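Local coordinates for protein amine oxidase (Emericella nidulans, PDB 3PGB) that probably oxidises primary amines to aldehydes, using a copper ion and a topaquinone formed from one of its own tyrosines, at residues Ile508-Tyr513 against Ser526-Ser530; Gly520-His524 against Val699-Leu705; Ser397-Leu402 against Asn634-Ala639. All coordinates share one frame; numbering follows the deposited sequence.

Contact 1: residues Ile508-Tyr513 against Ser526-Ser530; sequences IQSAYY and SLSGS
Ser-528 N donates to Ala-511 O across 2.8 Å. The return bond, from Ala-511 N to Ser-528 O, is longer at 3.1 Å. Together they make Ala-511 and Ser-528 an antiparallel hydrogen-bonded pair, with both side chains on one face of the sheet. The methyl group of Ala-511 is small enough to let Ser-530 fold in beside it, with Ala-511 CB 3.7 Å from Ser-530 CB. Ser-528 OG, swung anti to its own backbone N (chi1 170°), accepts from Ser-530 N at 3.1 Å. This is an ST turn, in which the hydroxyl closes back on the main chain; a serine serves here because its hydroxyl reaches a main-chain N-H two residues on. The two strands, 511-512 and 527-528, are the edge and the middle of a small three-stranded antiparallel sheet completed by 522-524. Next along it, Tyr-512 and Leu-527 form a non-hydrogen-bonded pair whose side chains diverge. Beyond that, Tyr-513 N makes a weak bond of 3.4 Å to Ser-526 O, an acceptor that Asn-305 also uses. The Tyr-513 ring lies obliquely against the Ser-526 backbone, with Tyr-513 CD2 3.6 Å from Ser-526 CA, and the same CD2 lies over one face of the Tyr-512 ring, toward its rim. The Tyr-512 hydroxyl goes on to Lys-303 O. At the other end the two chains part, and a water donates to both Gln-509 O and Gly-529 O, filling in between two carbonyls that could not bond to each other. Beside it Ile-508 sends CD1 to within 3.7 Å of Gly-529 O; its aliphatic side chain suits a buried place next to Ile-523 and close to the copper ligand His-698.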
loop_
_atom_site.group_PDB
_atom_site.type_symbol
_atom_site.label_atom_id
_atom_site.label_comp_id
_atom_site.label_asym_id
_atom_site.label_seq_id
_atom_site.Cartn_x
_atom_site.Cartn_y
_atom_site.Cartn_z
ATOM N N ILE A 508 -5.597 21.461 5.526
ATOM C CA ILE A 508 -5.957 20.917 6.816
ATOM C C ILE A 508 -6.828 21.941 7.542
ATOM O O ILE A 508 -6.742 23.139 7.271
ATOM C CB ILE A 508 -4.709 20.535 7.660
ATOM C CG1 ILE A 508 -3.926 21.772 8.113
ATOM C CG2 ILE A 508 -3.814 19.586 6.873
ATOM C CD1 ILE A 508 -2.772 21.455 9.076
ATOM N N GLN A 509 -7.685 21.470 8.442
ATOM C CA GLN A 509 -8.370 22.376 9.345
ATOM C C GLN A 509 -7.486 22.544 10.561
ATOM O O GLN A 509 -7.346 21.635 11.387
ATOM C CB GLN A 509 -9.757 21.890 9.739
ATOM C CG GLN A 509 -10.531 22.977 10.452
ATOM C CD GLN A 509 -11.955 22.603 10.707
ATOM O OE1 GLN A 509 -12.324 22.277 11.833
ATOM N NE2 GLN A 509 -12.772 22.635 9.665
ATOM N N SER A 510 -6.905 23.734 10.653
ATOM C CA SER A 510 -5.829 24.038 11.580
ATOM C C SER A 510 -6.347 24.241 12.997
ATOM O O SER A 510 -7.550 24.185 13.240
ATOM C CB SER A 510 -5.127 25.302 11.087
ATOM O OG SER A 510 -3.999 25.622 11.860
ATOM N N ALA A 511 -5.427 24.456 13.930
ATOM C CA ALA A 511 -5.763 24.795 15.310
ATOM C C ALA A 511 -4.792 25.856 15.804
ATOM O O ALA A 511 -3.629 25.866 15.400
ATOM C CB ALA A 511 -5.693 23.561 16.194
ATOM N N TYR A 512 -5.268 26.753 16.665
ATOM C CA TYR A 512 -4.409 27.786 17.246
ATOM C C TYR A 512 -3.379 27.128 18.153
ATOM O O TYR A 512 -3.689 26.166 18.857
ATOM C CB TYR A 512 -5.233 28.819 18.024
ATOM C CG TYR A 512 -4.495 30.117 18.289
ATOM C CD1 TYR A 512 -4.175 30.986 17.244
ATOM C CD2 TYR A 512 -4.126 30.479 19.576
ATOM C CE1 TYR A 512 -3.500 32.180 17.479
ATOM C CE2 TYR A 512 -3.448 31.663 19.824
ATOM C CZ TYR A 512 -3.144 32.510 18.772
ATOM O OH TYR A 512 -2.479 33.679 19.025
ATOM N N TYR A 513 -2.155 27.644 18.129
ATOM C CA TYR A 513 -1.023 26.978 18.789
ATOM C C TYR A 513 -1.141 26.978 20.304
ATOM O O TYR A 513 -0.714 26.025 20.958
ATOM C CB TYR A 513 0.302 27.630 18.390
ATOM C CG TYR A 513 0.698 28.835 19.221
ATOM C CD1 TYR A 513 1.663 28.727 20.219
ATOM C CD2 TYR A 513 0.105 30.082 19.012
ATOM C CE1 TYR A 513 2.032 29.828 20.988
ATOM C CE2 TYR A 513 0.470 31.192 19.772
ATOM C CZ TYR A 513 1.431 31.058 20.757
ATOM O OH TYR A 513 1.794 32.147 21.510
ATOM N N SER A 526 2.163 30.784 14.605
ATOM C CA SER A 526 1.115 30.645 15.622
ATOM C C SER A 526 0.127 29.536 15.263
ATOM O O SER A 526 -1.071 29.628 15.560
ATOM C CB SER A 526 0.391 31.981 15.810
ATOM O OG SER A 526 1.278 32.953 16.329
ATOM N N LEU A 527 0.648 28.472 14.649
ATOM C CA LEU A 527 -0.184 27.432 14.048
ATOM C C LEU A 527 0.107 26.052 14.620
ATOM O O LEU A 527 1.264 25.651 14.722
ATOM C CB LEU A 527 0.028 27.394 12.532
ATOM C CG LEU A 527 -1.089 26.726 11.724
ATOM C CD1 LEU A 527 -2.336 27.575 11.814
ATOM C CD2 LEU A 527 -0.690 26.532 10.276
ATOM N N SER A 528 -0.956 25.341 14.994
ATOM C CA SER A 528 -0.876 23.927 15.317
ATOM C C SER A 528 -1.464 23.115 14.181
ATOM O O SER A 528 -2.520 23.451 13.646
ATOM C CB SER A 528 -1.642 23.606 16.593
ATOM O OG SER A 528 -1.743 22.203 16.764
ATOM N N GLY A 529 -0.779 22.033 13.828
ATOM C CA GLY A 529 -1.272 21.123 12.817
ATOM C C GLY A 529 -2.528 20.412 13.272
ATOM O O GLY A 529 -3.330 20.001 12.438
ATOM N N SER A 530 -2.694 20.282 14.594
ATOM C CA SER A 530 -3.875 19.672 15.215
ATOM C C SER A 530 -3.801 18.152 15.061
ATOM O O SER A 530 -2.716 17.598 14.849
ATOM C CB SER A 530 -5.175 20.246 14.624
ATOM O OG SER A 530 -6.279 20.115 15.506
HETATM O O HOH W 1 -5.893 19.000 11.466
#

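Contact 2: residues Gly520-His524 against Val699-Leu705; sequences GYQIH and VPHTGDL
Ile-523 makes the largest share of the contact, and its two branches do different work. Its CG2 lies against the peptide joining His-701 to Thr-702, 3.4 Å from His-701 C. Its CD1 reaches Leu-705 CD2 at 3.7 Å, the two side chains slanting across one another. With CG1 set between the backbone N and the carbonyl carbon (chi1 61°), the branched isoleucine can spread over both neighbours at once. Thr-702 adds its methyl group, CG2 standing 3.7 Å from Ile-523 CB. Tyr-521 and Val-699 cross at about a right angle, with Tyr-521 CE2 3.6 Å from Val-699 CG1. Opposite Leu-527 the outer strand of the small antiparallel sheet places two residues, Ile-523 and His-524, where one would be expected: a classic beta bulge. His-524 also stacks on Trp-310. Glycine fits position 520 because its phi of 151° would press a beta carbon against the preceding carbonyl. Among the polar groups, Pro-700 O lies at the edge of the Tyr-521 ring, and a water links the segments, accepting from Tyr-521 N at 2.7 Å and apparently donating to Pro-700 O. Within 699-705 the chain curls into a 3-10 turn. Asp-704 OD2 accepts from His-701 N at 2.9 Å, met on its anti side and 23° out of the carboxylate plane, and Asp-704 N returns a bond to His-701 O. The other carboxylate oxygen, OD1, bonds to Thr-708 OG1 and to NE2 of the copper ligand His-698, so this turn holds a second-shell group. His-701 packs its ring over Gly-703 N, and its ND1 accepts from the backbone N of Asn-723 of the second subunit, where the Thr-702 hydroxyl also bonds to Leu-725 O.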
loop_
_atom_site.group_PDB
_atom_site.type_symbol
_atom_site.label_atom_id
_atom_site.label_comp_id
_atom_site.label_asym_id
_atom_site.label_seq_id
_atom_site.Cartn_x
_atom_site.Cartn_y
_atom_site.Cartn_z
ATOM N N GLY A 520 -1.108 17.922 19.112
ATOM C CA GLY A 520 -0.469 18.180 17.821
ATOM C C GLY A 520 0.907 18.813 17.918
ATOM O O GLY A 520 1.487 18.923 19.007
ATOM N N TYR A 521 1.423 19.222 16.761
ATOM C CA TYR A 521 2.679 19.949 16.667
ATOM C C TYR A 521 2.420 21.407 16.345
ATOM O O TYR A 521 1.451 21.740 15.668
ATOM C CB TYR A 521 3.543 19.398 15.537
ATOM C CG TYR A 521 3.683 17.902 15.503
ATOM C CD1 TYR A 521 4.331 17.224 16.521
ATOM C CD2 TYR A 521 3.199 17.167 14.431
ATOM C CE1 TYR A 521 4.480 15.853 16.485
ATOM C CE2 TYR A 521 3.346 15.798 14.384
ATOM C CZ TYR A 521 3.988 15.150 15.417
ATOM O OH TYR A 521 4.126 13.790 15.378
ATOM N N GLN A 522 3.310 22.275 16.803
ATOM C CA GLN A 522 3.373 23.621 16.276
ATOM C C GLN A 522 4.101 23.561 14.929
ATOM O O GLN A 522 5.259 23.149 14.866
ATOM C CB GLN A 522 4.103 24.544 17.251
ATOM C CG GLN A 522 4.099 26.000 16.835
ATOM C CD GLN A 522 4.439 26.945 17.974
ATOM O OE1 GLN A 522 4.442 28.162 17.771
ATOM N N ILE A 523 3.421 23.958 13.858
ATOM C CA ILE A 523 3.991 23.884 12.505
ATOM C C ILE A 523 4.189 25.243 11.820
ATOM O O ILE A 523 4.742 25.300 10.717
ATOM C CB ILE A 523 3.148 22.957 11.593
ATOM C CG1 ILE A 523 1.714 23.477 11.441
ATOM C CG2 ILE A 523 3.143 21.534 12.157
ATOM C CD1 ILE A 523 0.940 22.765 10.376
ATOM N N HIS A 524 3.744 26.324 12.464
ATOM C CA HIS A 524 3.978 27.690 11.964
ATOM C C HIS A 524 3.911 28.727 13.093
ATOM O O HIS A 524 3.529 28.404 14.211
ATOM C CB HIS A 524 2.989 28.047 10.852
ATOM C CG HIS A 524 3.585 28.898 9.776
ATOM N ND1 HIS A 524 3.237 30.220 9.593
ATOM C CD2 HIS A 524 4.523 28.621 8.840
ATOM C CE1 HIS A 524 3.928 30.717 8.584
ATOM N NE2 HIS A 524 4.716 29.769 8.109
ATOM N N VAL A 699 -1.918 13.483 12.174
ATOM C CA VAL A 699 -1.375 14.545 13.005
ATOM C C VAL A 699 -0.506 15.419 12.103
ATOM O O VAL A 699 0.691 15.179 11.979
ATOM C CB VAL A 699 -0.537 13.978 14.172
ATOM C CG1 VAL A 699 -0.086 15.106 15.099
ATOM C CG2 VAL A 699 -1.337 12.937 14.942
ATOM N N PRO A 700 -1.110 16.436 11.458
ATOM C CA PRO A 700 -0.383 17.199 10.454
ATOM C C PRO A 700 0.898 17.845 10.963
ATOM O O PRO A 700 0.899 18.453 12.044
ATOM C CB PRO A 700 -1.388 18.277 10.044
ATOM C CG PRO A 700 -2.686 17.696 10.342
ATOM C CD PRO A 700 -2.475 16.965 11.619
ATOM N N HIS A 701 1.965 17.708 10.169
ATOM C CA HIS A 701 3.245 18.350 10.435
ATOM C C HIS A 701 3.496 19.475 9.421
ATOM O O HIS A 701 2.603 19.831 8.649
ATOM C CB HIS A 701 4.380 17.306 10.447
ATOM C CG HIS A 701 4.797 16.814 9.090
ATOM N ND1 HIS A 701 6.041 17.075 8.557
ATOM C CD2 HIS A 701 4.153 16.047 8.180
ATOM C CE1 HIS A 701 6.140 16.509 7.369
ATOM N NE2 HIS A 701 5.007 15.880 7.115
ATOM N N THR A 702 4.711 20.024 9.424
ATOM C CA THR A 702 5.051 21.163 8.575
ATOM C C THR A 702 4.922 20.848 7.084
ATOM O O THR A 702 4.660 21.739 6.278
ATOM C CB THR A 702 6.486 21.664 8.856
ATOM O OG1 THR A 702 7.412 20.569 8.737
ATOM C CG2 THR A 702 6.579 22.281 10.248
ATOM N N GLY A 703 5.104 19.581 6.726
ATOM C CA GLY A 703 4.934 19.127 5.351
ATOM C C GLY A 703 3.489 19.072 4.881
ATOM O O GLY A 703 3.220 18.778 3.717
ATOM N N ASP A 704 2.549 19.329 5.781
ATOM C CA ASP A 704 1.157 19.511 5.388
ATOM C C ASP A 704 0.858 20.964 4.995
ATOM O O ASP A 704 -0.275 21.288 4.658
ATOM C CB ASP A 704 0.229 19.033 6.507
ATOM C CG ASP A 704 0.264 17.526 6.670
ATOM O OD1 ASP A 704 -0.463 16.849 5.919
ATOM O OD2 ASP A 704 1.014 17.020 7.527
ATOM N N LEU A 705 1.877 21.824 5.034
ATOM C CA LEU A 705 1.761 23.203 4.571
ATOM C C LEU A 705 2.399 23.335 3.189
ATOM O O LEU A 705 3.537 22.911 2.995
ATOM C CB LEU A 705 2.477 24.152 5.531
ATOM C CG LEU A 705 2.029 24.133 6.989
ATOM C CD1 LEU A 705 2.912 25.072 7.795
ATOM C CD2 LEU A 705 0.567 24.517 7.114
HETATM O O HOH W 2 -0.106 18.849 14.516
#

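Contact 3: residues Ser397-Leu402 against Asn634-Ala639; sequences SSVAYL and NLVHAA
Ser-398 and Asn-634 bring their CA atoms to 5.7 Å, and the two backbones draw apart toward Leu-402 and Ala-639, where the CA spacing is 8.2 Å. The close end is polar. Asn-634 turns its amide so that ND2 donates to Ser-397 O at 2.9 Å, a fairly straight bond (164°) with the acceptor only 5° out of the amide plane. Asparagine suits the place because its short side chain can offer an N-H to a carbonyl of the short helix 394-398. Its CG is held beside the backbone N (chi1 -69°), which lays the amide alongside the Ser-398 peptide. Ser-398 itself sends its hydroxyl back to Pro-394 O. The wider end is apolar, with two leucines set among alanines. Ala-400 CB touches Asn-634 CB at 3.7 Å and meets Leu-635 CD2 at the same distance, so one methyl touches both. Leu-402 bridges the gap with a fork: CD1 approaches Ala-638 CB at 4.0 Å and CD2 approaches Ala-639 CB at 3.9 Å. The small alanines leave room for this branched end. Leu-635 through Ala-638 forms a type II' beta turn, closed by Ala-638 N to Leu-635 O. Strand 400-402, paired with strand 374-389, leads straight into Asp-403, the predicted proton acceptor; the contact thus lays a long loop of the catalytic beta-sandwich domain of copper amine oxidases against the strand that leads into that residue.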
loop_
_atom_site.group_PDB
_atom_site.type_symbol
_atom_site.label_atom_id
_atom_site.label_comp_id
_atom_site.label_asym_id
_atom_site.label_seq_id
_atom_site.Cartn_x
_atom_site.Cartn_y
_atom_site.Cartn_z
ATOM N N SER A 397 -11.767 20.611 19.560
ATOM C CA SER A 397 -12.152 19.454 20.377
ATOM C C SER A 397 -13.508 18.884 19.955
ATOM O O SER A 397 -13.728 17.682 20.021
ATOM C CB SER A 397 -12.185 19.823 21.864
ATOM O OG SER A 397 -12.610 18.731 22.660
ATOM N N SER A 398 -14.400 19.754 19.504
ATOM C CA SER A 398 -15.783 19.379 19.233
ATOM C C SER A 398 -16.060 18.983 17.792
ATOM O O SER A 398 -17.129 18.452 17.513
ATOM C CB SER A 398 -16.709 20.538 19.605
ATOM O OG SER A 398 -16.563 20.896 20.971
ATOM N N VAL A 399 -15.137 19.249 16.868
ATOM C CA VAL A 399 -15.395 18.939 15.458
ATOM C C VAL A 399 -15.399 17.429 15.207
ATOM O O VAL A 399 -14.446 16.722 15.538
ATOM C CB VAL A 399 -14.395 19.618 14.493
ATOM C CG1 VAL A 399 -14.580 19.084 13.084
ATOM C CG2 VAL A 399 -14.587 21.119 14.490
ATOM N N ALA A 400 -16.501 16.950 14.644
ATOM C CA ALA A 400 -16.614 15.579 14.170
ATOM C C ALA A 400 -17.464 15.598 12.901
ATOM O O ALA A 400 -18.648 15.283 12.930
ATOM C CB ALA A 400 -17.229 14.691 15.235
ATOM N N TYR A 401 -16.840 16.000 11.794
ATOM C CA TYR A 401 -17.535 16.129 10.516
ATOM C C TYR A 401 -18.059 14.786 10.023
ATOM O O TYR A 401 -17.362 13.775 10.074
ATOM C CB TYR A 401 -16.620 16.725 9.432
ATOM C CG TYR A 401 -16.264 18.181 9.629
ATOM C CD1 TYR A 401 -17.251 19.148 9.722
ATOM C CD2 TYR A 401 -14.942 18.591 9.698
ATOM C CE1 TYR A 401 -16.937 20.472 9.901
ATOM C CE2 TYR A 401 -14.617 19.919 9.877
ATOM C CZ TYR A 401 -15.625 20.856 9.977
ATOM O OH TYR A 401 -15.332 22.190 10.154
ATOM N N LEU A 402 -19.303 14.800 9.564
ATOM C CA LEU A 402 -19.900 13.697 8.845
ATOM C C LEU A 402 -20.275 14.272 7.487
ATOM O O LEU A 402 -21.268 14.990 7.362
ATOM C CB LEU A 402 -21.112 13.160 9.605
ATOM C CG LEU A 402 -20.773 12.483 10.945
ATOM C CD1 LEU A 402 -22.003 12.343 11.829
ATOM C CD2 LEU A 402 -20.103 11.121 10.725
ATOM N N ASN A 634 -18.509 13.926 21.018
ATOM C CA ASN A 634 -18.954 14.653 19.829
ATOM C C ASN A 634 -20.042 13.913 19.055
ATOM O O ASN A 634 -21.009 14.518 18.575
ATOM C CB ASN A 634 -17.790 14.888 18.867
ATOM C CG ASN A 634 -16.768 15.857 19.396
ATOM O OD1 ASN A 634 -16.964 16.493 20.432
ATOM N ND2 ASN A 634 -15.659 15.977 18.678
ATOM N N LEU A 635 -19.857 12.603 18.919
ATOM C CA LEU A 635 -20.677 11.800 18.026
ATOM C C LEU A 635 -21.910 11.242 18.703
ATOM O O LEU A 635 -22.982 11.205 18.107
ATOM C CB LEU A 635 -19.856 10.641 17.452
ATOM C CG LEU A 635 -18.840 10.994 16.372
ATOM C CD1 LEU A 635 -18.171 9.729 15.872
ATOM C CD2 LEU A 635 -19.514 11.735 15.233
ATOM N N VAL A 636 -21.747 10.793 19.943
ATOM C CA VAL A 636 -22.796 10.070 20.650
ATOM C C VAL A 636 -23.203 8.857 19.793
ATOM O O VAL A 636 -22.387 7.959 19.606
ATOM C CB VAL A 636 -23.962 11.007 21.044
ATOM C CG1 VAL A 636 -24.970 10.287 21.930
ATOM C CG2 VAL A 636 -23.416 12.225 21.769
ATOM N N HIS A 637 -24.415 8.827 19.245
ATOM C CA HIS A 637 -24.857 7.667 18.457
ATOM C C HIS A 637 -24.733 7.870 16.932
ATOM O O HIS A 637 -25.168 7.009 16.163
ATOM C CB HIS A 637 -26.306 7.298 18.813
ATOM C CG HIS A 637 -26.503 6.922 20.249
ATOM N ND1 HIS A 637 -25.837 5.869 20.843
ATOM C CD2 HIS A 637 -27.313 7.439 21.204
ATOM C CE1 HIS A 637 -26.216 5.764 22.104
ATOM N NE2 HIS A 637 -27.113 6.704 22.349
ATOM N N ALA A 638 -24.111 8.972 16.508
ATOM C CA ALA A 638 -24.178 9.427 15.111
ATOM C C ALA A 638 -23.288 8.684 14.099
ATOM O O ALA A 638 -23.518 8.779 12.893
ATOM C CB ALA A 638 -23.893 10.928 15.038
ATOM N N ALA A 639 -22.277 7.965 14.577
ATOM C CA ALA A 639 -21.328 7.281 13.689
ATOM C C ALA A 639 -20.772 6.016 14.338
ATOM O O ALA A 639 -19.565 5.892 14.545
ATOM C CB ALA A 639 -20.203 8.220 13.317
#

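How the contacts relate
Contacts 1 and 2 are neighbours, with centres about 7 Å apart, and share the three-stranded sheet: Gly-529 N of contact 1 probably bonds to Tyr-521 O of contact 2 at 2.9 Å. Both flank the copper site, since the side chains of Ile-508 and Pro-700 each come within about 6 Å of the metal. Contact 3 lies farther off, its centre about 19 Å from that of contact 1, yet Gln-509 NE2 reaches Tyr-401 OH at 2.6 Å, a probable hydrogen bond. In contact 3 the side chain of Val-399 is about 11 Å from the copper ion. Contacts 2 and 3, centres about 23 Å apart, do not touch, but both meet the second subunit.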